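Local coordinates for protein metallo-beta-lactamase (Pseudomonas stutzeri, PDB 4ZEJ) that probably hydrolyses beta-lactam antibiotics to substituted beta-amino acids with a two-zinc centre, as a class B (metallo) beta-lactamase that confers antibiotic resistance, at residues E5-H18 / D47-W61. Numbering follows the deposited sequence.
Sequences ELRIEKVKENIFLH and DTPWSDRDTETLVHW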
ATOM      1  N   GLU A   5       7.186 -14.792  10.381  1.00 28.62           N
ATOM      2  CA  GLU A   5       5.812 -14.421  10.700  1.00 29.36           C
ATOM      3  C   GLU A   5       5.620 -12.921  10.454  1.00 27.46           C
ATOM      4  O   GLU A   5       6.588 -12.172  10.354  1.00 26.46           O
ATOM      5  CB  GLU A   5       5.485 -14.724  12.171  1.00 32.07           C
ATOM      6  CG  GLU A   5       5.683 -16.174  12.628  1.00 35.08           C
ATOM      7  CD  GLU A   5       4.685 -17.165  12.053  1.00 36.97           C
ATOM      8  OE1 GLU A   5       4.965 -18.383  12.118  1.00 39.24           O
ATOM      9  OE2 GLU A   5       3.614 -16.759  11.543  1.00 37.31           O
ATOM     10  N   LEU A   6       4.367 -12.486  10.375  1.00 26.90           N
ATOM     11  CA  LEU A   6       4.039 -11.061  10.347  1.00 26.04           C
ATOM     12  C   LEU A   6       4.542 -10.393  11.613  1.00 25.98           C
ATOM     13  O   LEU A   6       4.506 -10.998  12.687  1.00 27.11           O
ATOM     14  CB  LEU A   6       2.507 -10.870  10.297  1.00 27.16           C
ATOM     15  CG  LEU A   6       1.992  -9.416  10.249  1.00 26.99           C
ATOM     16  CD1 LEU A   6       1.400  -9.022   8.917  1.00 26.61           C
ATOM     17  CD2 LEU A   6       0.965  -9.191  11.336  1.00 28.92           C
ATOM     18  N   ARG A   7       4.972  -9.146  11.502  1.00 24.60           N
ATOM     19  CA  ARG A   7       5.163  -8.313  12.691  1.00 25.69           C
ATOM     20  C   ARG A   7       4.491  -6.961  12.530  1.00 25.41           C
ATOM     21  O   ARG A   7       4.188  -6.531  11.415  1.00 24.00           O
ATOM     22  CB  ARG A   7       6.639  -8.187  13.056  1.00 25.92           C
ATOM     23  CG  ARG A   7       7.459  -7.520  11.992  1.00 24.32           C
ATOM     24  CD  ARG A   7       8.899  -7.418  12.455  1.00 24.88           C
ATOM     25  NE  ARG A   7       9.661  -6.544  11.593  1.00 23.73           N
ATOM     26  CZ  ARG A   7      10.240  -6.891  10.443  1.00 22.75           C
ATOM     27  NH1 ARG A   7      10.130  -8.123   9.945  1.00 22.24           N
ATOM     28  NH2 ARG A   7      10.936  -5.974   9.781  1.00 22.47           N
ATOM     29  N   ILE A   8       4.187  -6.343  13.667  1.00 27.04           N
ATOM     30  CA  ILE A   8       3.474  -5.072  13.711  1.00 27.66           C
ATOM     31  C   ILE A   8       4.254  -4.145  14.614  1.00 28.90           C
ATOM     32  O   ILE A   8       4.541  -4.499  15.756  1.00 30.28           O
ATOM     33  CB  ILE A   8       2.025  -5.240  14.222  1.00 29.43           C
ATOM     34  CG1 ILE A   8       1.258  -6.253  13.361  1.00 29.28           C
ATOM     35  CG2 ILE A   8       1.286  -3.907  14.162  1.00 30.07           C
ATOM     36  CD1 ILE A   8       0.012  -6.805  14.023  1.00 31.02           C
ATOM     37  N   GLU A   9       4.608  -2.967  14.105  1.00 28.58           N
ATOM     38  CA  GLU A   9       5.456  -2.033  14.840  1.00 30.33           C
ATOM     39  C   GLU A   9       4.886  -0.618  14.734  1.00 30.10           C
ATOM     40  O   GLU A   9       4.356  -0.236  13.690  1.00 28.75           O
ATOM     41  CB  GLU A   9       6.908  -2.164  14.312  1.00 30.82           C
ATOM     42  CG  GLU A   9       7.570  -3.477  14.776  1.00 32.07           C
ATOM     43  CD  GLU A   9       8.803  -3.902  13.996  1.00 32.33           C
ATOM     44  OE1 GLU A   9       8.697  -4.082  12.781  1.00 30.81           O
ATOM     45  OE2 GLU A   9       9.880  -4.120  14.614  1.00 34.79           O
ATOM     46  N   LYS A  10       4.964   0.156  15.815  1.00 31.28           N
ATOM     47  CA  LYS A  10       4.411   1.514  15.816  1.00 32.05           C
ATOM     48  C   LYS A  10       5.297   2.466  15.010  1.00 31.58           C
ATOM     49  O   LYS A  10       6.509   2.460  15.183  1.00 32.45           O
ATOM     50  CB  LYS A  10       4.278   2.033  17.249  1.00 34.71           C
ATOM     51  CG  LYS A  10       3.509   3.341  17.383  1.00 36.27           C
ATOM     52  CD  LYS A  10       3.312   3.677  18.851  1.00 39.22           C
ATOM     53  CE  LYS A  10       2.731   5.059  19.065  1.00 41.20           C
ATOM     54  NZ  LYS A  10       2.671   5.380  20.522  1.00 44.44           N
ATOM     55  N   VAL A  11       4.691   3.287  14.154  1.00 30.96           N
ATOM     56  CA  VAL A  11       5.392   4.365  13.434  1.00 31.33           C
ATOM     57  C   VAL A  11       5.294   5.661  14.242  1.00 33.64           C
ATOM     58  O   VAL A  11       6.292   6.328  14.520  1.00 34.74           O
ATOM     59  CB  VAL A  11       4.792   4.589  12.024  1.00 30.14           C
ATOM     60  CG1 VAL A  11       5.498   5.729  11.300  1.00 31.13           C
ATOM     61  CG2 VAL A  11       4.865   3.301  11.213  1.00 28.22           C
ATOM     62  N   LYS A  12       4.066   6.018  14.588  1.00 34.74           N
ATOM     63  CA  LYS A  12       3.780   7.141  15.473  1.00 37.42           C
ATOM     64  C   LYS A  12       2.402   6.910  16.083  1.00 37.85           C
ATOM     65  O   LYS A  12       1.776   5.875  15.806  1.00 35.91           O
ATOM     66  CB  LYS A  12       3.855   8.474  14.714  1.00 39.05           C
ATOM     67  CG  LYS A  12       2.817   8.668  13.606  1.00 38.36           C
ATOM     68  CD  LYS A  12       3.055   9.959  12.813  1.00 40.08           C
ATOM     69  CE  LYS A  12       2.835  11.218  13.623  1.00 43.17           C
ATOM     70  NZ  LYS A  12       2.941  12.457  12.794  1.00 44.98           N
ATOM     71  N   GLU A  13       1.932   7.855  16.903  1.00 39.98           N
ATOM     72  CA  GLU A  13       0.604   7.747  17.513  1.00 41.07           C
ATOM     73  C   GLU A  13      -0.426   7.338  16.453  1.00 38.82           C
ATOM     74  O   GLU A  13      -0.518   7.960  15.389  1.00 37.92           O
ATOM     75  CB  GLU A  13       0.174   9.063  18.168  1.00 44.68           C
ATOM     76  CG  GLU A  13      -1.177   8.990  18.900  1.00 46.94           C
ATOM     77  CD  GLU A  13      -1.653  10.326  19.437  1.00 50.65           C
ATOM     78  OE1 GLU A  13      -1.050  11.364  19.096  1.00 52.28           O
ATOM     79  OE2 GLU A  13      -2.641  10.350  20.211  1.00 53.08           O
ATOM     80  N   ASN A  14      -1.162   6.273  16.749  1.00 37.76           N
ATOM     81  CA  ASN A  14      -2.271   5.800  15.919  1.00 36.65           C
ATOM     82  C   ASN A  14      -1.887   5.138  14.589  1.00 33.62           C
ATOM     83  O   ASN A  14      -2.774   4.774  13.826  1.00 33.10           O
ATOM     84  CB  ASN A  14      -3.317   6.919  15.690  1.00 38.62           C
ATOM     85  CG  ASN A  14      -4.079   7.272  16.952  1.00 41.54           C
ATOM     86  OD1 ASN A  14      -4.401   6.399  17.746  1.00 42.37           O
ATOM     87  ND2 ASN A  14      -4.391   8.552  17.131  1.00 43.90           N
ATOM     88  N   ILE A  15      -0.595   4.947  14.325  1.00 31.95           N
ATOM     89  CA  ILE A  15      -0.143   4.410  13.032  1.00 29.79           C
ATOM     90  C   ILE A  15       0.826   3.260  13.249  1.00 28.45           C
ATOM     91  O   ILE A  15       1.873   3.423  13.889  1.00 28.78           O
ATOM     92  CB  ILE A  15       0.531   5.493  12.150  1.00 29.94           C
ATOM     93  CG1 ILE A  15      -0.405   6.697  11.942  1.00 31.57           C
ATOM     94  CG2 ILE A  15       0.988   4.893  10.813  1.00 28.38           C
ATOM     95  CD1 ILE A  15      -1.664   6.442  11.137  1.00 31.41           C
ATOM     96  N   PHE A  16       0.480   2.098  12.694  1.00 27.29           N
ATOM     97  CA  PHE A  16       1.288   0.900  12.835  1.00 26.38           C
ATOM     98  C   PHE A  16       1.675   0.359  11.470  1.00 24.70           C
ATOM     99  O   PHE A  16       0.852   0.331  10.554  1.00 23.88           O
ATOM    100  CB  PHE A  16       0.521  -0.156  13.622  1.00 27.39           C
ATOM    101  CG  PHE A  16       0.231   0.261  15.040  1.00 29.76           C
ATOM    102  CD1 PHE A  16       1.080  -0.116  16.071  1.00 30.73           C
ATOM    103  CD2 PHE A  16      -0.859   1.081  15.329  1.00 31.40           C
ATOM    104  CE1 PHE A  16       0.833   0.285  17.378  1.00 33.17           C
ATOM    105  CE2 PHE A  16      -1.110   1.503  16.633  1.00 33.82           C
ATOM    106  CZ  PHE A  16      -0.265   1.102  17.659  1.00 34.81           C
ATOM    107  N   LEU A  17       2.930  -0.060  11.361  1.00 23.82           N
ATOM    108  CA  LEU A  17       3.469  -0.672  10.150  1.00 22.99           C
ATOM    109  C   LEU A  17       3.411  -2.171  10.311  1.00 22.23           C
ATOM    110  O   LEU A  17       3.874  -2.700  11.327  1.00 23.40           O
ATOM    111  CB  LEU A  17       4.928  -0.246   9.981  1.00 23.25           C
ATOM    112  CG  LEU A  17       5.659  -0.800   8.763  1.00 22.99           C
ATOM    113  CD1 LEU A  17       5.204  -0.063   7.527  1.00 23.31           C
ATOM    114  CD2 LEU A  17       7.169  -0.638   8.974  1.00 23.53           C
ATOM    115  N   HIS A  18       2.801  -2.863   9.346  1.00 21.48           N
ATOM    116  CA  HIS A  18       2.858  -4.311   9.309  1.00 21.10           C
ATOM    117  C   HIS A  18       3.813  -4.768   8.214  1.00 20.21           C
ATOM    118  O   HIS A  18       3.807  -4.230   7.108  1.00 19.60           O
ATOM    119  CB  HIS A  18       1.469  -4.980   9.242  1.00 21.60           C
ATOM    120  CG  HIS A  18       0.678  -4.736   7.993  1.00 21.38           C
ATOM    121  ND1 HIS A  18       0.895  -5.431   6.823  1.00 21.22           N
ATOM    122  CD2 HIS A  18      -0.423  -3.978   7.774  1.00 21.95           C
ATOM    123  CE1 HIS A  18       0.003  -5.068   5.922  1.00 21.56           C
ATOM    124  NE2 HIS A  18      -0.814  -4.196   6.475  1.00 22.06           N
ATOM    125  N   ASP A  47      -3.337  -1.930   2.611  1.00 21.23           N
ATOM    126  CA  ASP A  47      -2.720  -3.118   2.012  1.00 21.07           C
ATOM    127  C   ASP A  47      -2.686  -4.345   2.926  1.00 20.94           C
ATOM    128  O   ASP A  47      -2.380  -4.257   4.104  1.00 20.76           O
ATOM    129  CB  ASP A  47      -1.340  -2.805   1.441  1.00 21.00           C
ATOM    130  CG  ASP A  47      -1.415  -1.936   0.202  1.00 21.43           C
ATOM    131  OD1 ASP A  47      -2.372  -2.089  -0.589  1.00 22.17           O
ATOM    132  OD2 ASP A  47      -0.484  -1.142  -0.021  1.00 21.97           O
ATOM    133  N   THR A  48      -3.019  -5.500   2.359  1.00 21.38           N
ATOM    134  CA  THR A  48      -3.046  -6.718   3.126  1.00 21.49           C
ATOM    135  C   THR A  48      -1.635  -7.270   3.268  1.00 21.31           C
ATOM    136  O   THR A  48      -0.750  -6.948   2.458  1.00 21.46           O
ATOM    137  CB  THR A  48      -3.946  -7.810   2.514  1.00 22.44           C
ATOM    138  OG1 THR A  48      -3.330  -8.391   1.358  1.00 22.35           O
ATOM    139  CG2 THR A  48      -5.318  -7.263   2.159  1.00 23.40           C
ATOM    140  N   PRO A  49      -1.421  -8.115   4.287  1.00 21.60           N
ATOM    141  CA  PRO A  49      -0.229  -8.953   4.280  1.00 22.38           C
ATOM    142  C   PRO A  49      -0.207  -9.870   3.070  1.00 23.11           C
ATOM    143  O   PRO A  49      -1.204 -10.003   2.356  1.00 23.76           O
ATOM    144  CB  PRO A  49      -0.352  -9.746   5.575  1.00 22.66           C
ATOM    145  CG  PRO A  49      -1.158  -8.864   6.464  1.00 22.57           C
ATOM    146  CD  PRO A  49      -2.170  -8.263   5.542  1.00 22.14           C
ATOM    147  N   TRP A  50       0.928 -10.514   2.862  1.00 23.94           N
ATOM    148  CA  TRP A  50       1.194 -11.270   1.648  1.00 24.91           C
ATOM    149  C   TRP A  50       0.745 -12.728   1.738  1.00 26.68           C
ATOM    150  O   TRP A  50       1.120 -13.520   0.890  1.00 28.24           O
ATOM    151  CB  TRP A  50       2.693 -11.175   1.340  1.00 24.97           C
ATOM    152  CG  TRP A  50       3.101 -11.276  -0.104  1.00 25.29           C
ATOM    153  CD1 TRP A  50       2.431 -11.890  -1.144  1.00 26.19           C
ATOM    154  CD2 TRP A  50       4.316 -10.784  -0.654  1.00 25.17           C
ATOM    155  NE1 TRP A  50       3.160 -11.778  -2.306  1.00 26.51           N
ATOM    156  CE2 TRP A  50       4.322 -11.110  -2.033  1.00 25.82           C
ATOM    157  CE3 TRP A  50       5.413 -10.093  -0.114  1.00 24.78           C
ATOM    158  CZ2 TRP A  50       5.376 -10.775  -2.869  1.00 26.54           C
ATOM    159  CZ3 TRP A  50       6.459  -9.765  -0.948  1.00 25.38           C
ATOM    160  CH2 TRP A  50       6.432 -10.096  -2.316  1.00 26.12           C
ATOM    161  N   SER A  51      -0.040 -13.086   2.758  1.00 26.82           N
ATOM    162  CA  SER A  51      -0.604 -14.433   2.886  1.00 28.17           C
ATOM    163  C   SER A  51      -1.848 -14.435   3.762  1.00 28.38           C
ATOM    164  O   SER A  51      -2.085 -13.507   4.541  1.00 27.37           O
ATOM    165  CB  SER A  51       0.406 -15.387   3.519  1.00 29.07           C
ATOM    166  OG  SER A  51       0.595 -15.083   4.896  1.00 28.65           O
ATOM    167  N   ASP A  52      -2.632 -15.496   3.641  1.00 29.81           N
ATOM    168  CA  ASP A  52      -3.787 -15.708   4.530  1.00 30.58           C
ATOM    169  C   ASP A  52      -3.436 -15.817   5.994  1.00 30.24           C
ATOM    170  O   ASP A  52      -4.119 -15.233   6.841  1.00 29.90           O
ATOM    171  CB  ASP A  52      -4.545 -16.965   4.121  1.00 33.31           C
ATOM    172  CG  ASP A  52      -5.483 -16.715   2.997  1.00 34.32           C
ATOM    173  OD1 ASP A  52      -6.386 -17.544   2.799  1.00 36.57           O
ATOM    174  OD2 ASP A  52      -5.329 -15.675   2.327  1.00 35.25           O
ATOM    175  N   ARG A  53      -2.393 -16.587   6.280  1.00 30.58           N
ATOM    176  CA  ARG A  53      -1.881 -16.760   7.634  1.00 31.22           C
ATOM    177  C   ARG A  53      -1.619 -15.403   8.273  1.00 28.44           C
ATOM    178  O   ARG A  53      -2.060 -15.128   9.388  1.00 27.54           O
ATOM    179  CB  ARG A  53      -0.579 -17.577   7.598  1.00 33.50           C
ATOM    180  CG  ARG A  53       0.026 -17.941   8.956  1.00 35.92           C
ATOM    181  CD  ARG A  53       1.473 -18.401   8.774  1.00 38.19           C
ATOM    182  NE  ARG A  53       2.136 -18.803  10.022  1.00 40.84           N
ATOM    183  CZ  ARG A  53       2.182 -20.042  10.530  1.00 44.06           C
ATOM    184  NH1 ARG A  53       1.583 -21.076   9.933  1.00 46.04           N
ATOM    185  NH2 ARG A  53       2.836 -20.256  11.673  1.00 45.61           N
ATOM    186  N   ASP A  54      -0.903 -14.547   7.551  1.00 26.64           N
ATOM    187  CA  ASP A  54      -0.528 -13.243   8.094  1.00 25.29           C
ATOM    188  C   ASP A  54      -1.702 -12.261   8.159  1.00 23.86           C
ATOM    189  O   ASP A  54      -1.763 -11.438   9.070  1.00 23.25           O
ATOM    190  CB  ASP A  54       0.645 -12.656   7.313  1.00 24.98           C
ATOM    191  CG  ASP A  54       1.943 -13.401   7.560  1.00 26.77           C
ATOM    192  OD1 ASP A  54       2.868 -13.234   6.756  1.00 27.77           O
ATOM    193  OD2 ASP A  54       2.056 -14.148   8.555  1.00 28.44           O
ATOM    194  N   THR A  55      -2.630 -12.354   7.213  1.00 23.43           N
ATOM    195  CA  THR A  55      -3.853 -11.558   7.250  1.00 23.45           C
ATOM    196  C   THR A  55      -4.661 -11.924   8.497  1.00 24.52           C
ATOM    197  O   THR A  55      -5.107 -11.045   9.219  1.00 23.96           O
ATOM    198  CB  THR A  55      -4.681 -11.733   5.956  1.00 23.68           C
ATOM    199  OG1 THR A  55      -3.908 -11.262   4.846  1.00 22.84           O
ATOM    200  CG2 THR A  55      -5.986 -10.955   6.009  1.00 24.03           C
ATOM    201  N   GLU A  56      -4.791 -13.217   8.774  1.00 26.17           N
ATOM    202  CA  GLU A  56      -5.461 -13.659  10.006  1.00 27.77           C
ATOM    203  C   GLU A  56      -4.781 -13.133  11.279  1.00 27.80           C
ATOM    204  O   GLU A  56      -5.455 -12.647  12.192  1.00 28.09           O
ATOM    205  CB  GLU A  56      -5.585 -15.183  10.042  1.00 29.96           C
ATOM    206  CG  GLU A  56      -6.347 -15.678  11.265  1.00 31.87           C
ATOM    207  CD  GLU A  56      -6.862 -17.110  11.172  1.00 34.44           C
ATOM    208  OE1 GLU A  56      -6.973 -17.687  10.071  1.00 35.98           O
ATOM    209  OE2 GLU A  56      -7.206 -17.656  12.236  1.00 36.41           O
ATOM    210  N   THR A  57      -3.456 -13.220  11.334  1.00 27.72           N
ATOM    211  CA  THR A  57      -2.697 -12.700  12.475  1.00 28.13           C
ATOM    212  C   THR A  57      -2.950 -11.212  12.719  1.00 27.53           C
ATOM    213  O   THR A  57      -3.214 -10.807  13.851  1.00 27.78           O
ATOM    214  CB  THR A  57      -1.199 -12.948  12.299  1.00 28.49           C
ATOM    215  OG1 THR A  57      -0.995 -14.357  12.152  1.00 30.28           O
ATOM    216  CG2 THR A  57      -0.411 -12.452  13.511  1.00 29.30           C
ATOM    217  N   LEU A  58      -2.887 -10.425  11.647  1.00 25.89           N
ATOM    218  CA  LEU A  58      -3.130  -9.002  11.698  1.00 25.62           C
ATOM    219  C   LEU A  58      -4.537  -8.674  12.206  1.00 26.10           C
ATOM    220  O   LEU A  58      -4.698  -7.818  13.089  1.00 26.69           O
ATOM    221  CB  LEU A  58      -2.943  -8.390  10.306  1.00 24.84           C
ATOM    222  CG  LEU A  58      -3.181  -6.881  10.192  1.00 25.14           C
ATOM    223  CD1 LEU A  58      -2.136  -6.146  11.016  1.00 25.44           C
ATOM    224  CD2 LEU A  58      -3.178  -6.421   8.738  1.00 24.90           C
ATOM    225  N   VAL A  59      -5.540  -9.346  11.648  1.00 25.96           N
ATOM    226  CA  VAL A  59      -6.941  -9.117  12.052  1.00 26.94           C
ATOM    227  C   VAL A  59      -7.159  -9.510  13.527  1.00 28.21           C
ATOM    228  O   VAL A  59      -7.837  -8.794  14.284  1.00 28.91           O
ATOM    229  CB  VAL A  59      -7.921  -9.836  11.092  1.00 27.44           C
ATOM    230  CG1 VAL A  59      -9.353  -9.781  11.595  1.00 28.64           C
ATOM    231  CG2 VAL A  59      -7.852  -9.212   9.696  1.00 26.63           C
ATOM    232  N   HIS A  60      -6.565 -10.622  13.944  1.00 28.44           N
ATOM    233  CA  HIS A  60      -6.623 -11.040  15.344  1.00 29.84           C
ATOM    234  C   HIS A  60      -6.010 -10.009  16.279  1.00 29.98           C
ATOM    235  O   HIS A  60      -6.544  -9.769  17.354  1.00 30.34           O
ATOM    236  CB  HIS A  60      -5.938 -12.398  15.542  1.00 30.60           C
ATOM    237  CG  HIS A  60      -6.745 -13.552  15.058  1.00 31.64           C
ATOM    238  ND1 HIS A  60      -6.587 -14.831  15.547  1.00 33.10           N
ATOM    239  CD2 HIS A  60      -7.767 -13.613  14.171  1.00 31.66           C
ATOM    240  CE1 HIS A  60      -7.461 -15.631  14.964  1.00 33.64           C
ATOM    241  NE2 HIS A  60      -8.180 -14.917  14.119  1.00 32.65           N
ATOM    242  N   TRP A  61      -4.893  -9.407  15.869  1.00 29.05           N
ATOM    243  CA  TRP A  61      -4.242  -8.374  16.668  1.00 29.58           C
ATOM    244  C   TRP A  61      -5.145  -7.146  16.834  1.00 30.21           C
ATOM    245  O   TRP A  61      -5.268  -6.609  17.944  1.00 31.20           O
ATOM    246  CB  TRP A  61      -2.884  -7.988  16.059  1.00 28.74           C
ATOM    247  CG  TRP A  61      -2.144  -6.877  16.792  1.00 29.50           C
ATOM    248  CD1 TRP A  61      -1.264  -7.017  17.823  1.00 30.69           C
ATOM    249  CD2 TRP A  61      -2.215  -5.473  16.513  1.00 29.79           C
ATOM    250  NE1 TRP A  61      -0.791  -5.788  18.215  1.00 31.47           N
ATOM    251  CE2 TRP A  61      -1.358  -4.821  17.427  1.00 30.83           C
ATOM    252  CE3 TRP A  61      -2.939  -4.698  15.597  1.00 29.51           C
ATOM    253  CZ2 TRP A  61      -1.200  -3.429  17.447  1.00 31.63           C
ATOM    254  CZ3 TRP A  61      -2.782  -3.310  15.616  1.00 30.36           C
ATOM    255  CH2 TRP A  61      -1.912  -2.692  16.534  1.00 31.06           C
TER
HETATM  256  O   HOH W   1       1.759 -14.579  11.197  1.00 39.52           O
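Ile8 lays its CD1 methyl on one face of the Trp61 indole, 3.8 Å from the centroid of the five-membered ring, a CH-pi contact; the methyl ending CG1 is small enough to lie close on the ring, while the other branch, CG2, comes nearest Trp61 CZ2. The same CD1 meets Leu58 CD1 on the preceding turn of helix 52-64. The indole, its CG anti to the backbone N (chi1 178°), is long enough to reach Phe16 as well: Trp61 CH2 stands over the centre of the phenyl face, 3.9 Å from Phe16 CG, in a T-shaped pair with planes at 63°. Leu6 forks between loop and helix, CD1 against Pro49 CG at 3.5 Å and CD2 against Leu58 CB. Two methyls let Leu58 serve two partners, since its CD2 lies over one face of the His18 imidazole, offset toward the rim, in a second CH-pi contact. Asp47 O sits at the edge of that ring, in its plane, and takes a weak, bent hydrogen bond from His18 NE2 (2.8 Å), tying the second strand to the loop before the helix. Asp47 turns its carboxylate to Thr75 and Arg81, near the zinc ligands His76 and Cys157.

Arg53, whose long extended chain reaches Glu5, grips it side-on, one nitrogen to each syn lone pair; NE to OE2 is nearly straight (2.9 Å, 176°), while Glu5 OE1 lies tilted from the guanidinium plane at NH2. Asp54 OD2 accepts a weak bond from Leu6 N, and one water donates to both Glu5 OE2 and Asp54 OD2 while accepting from Thr57 OG1.

An apolar middle thus fastens the N-terminal beta hairpin, at one sheet's edge in the alpha-beta/beta-alpha fold, to a covering helix; where exposed Glu5 nears buried Asp54, arginine and water probably ease the carboxylates' repulsion.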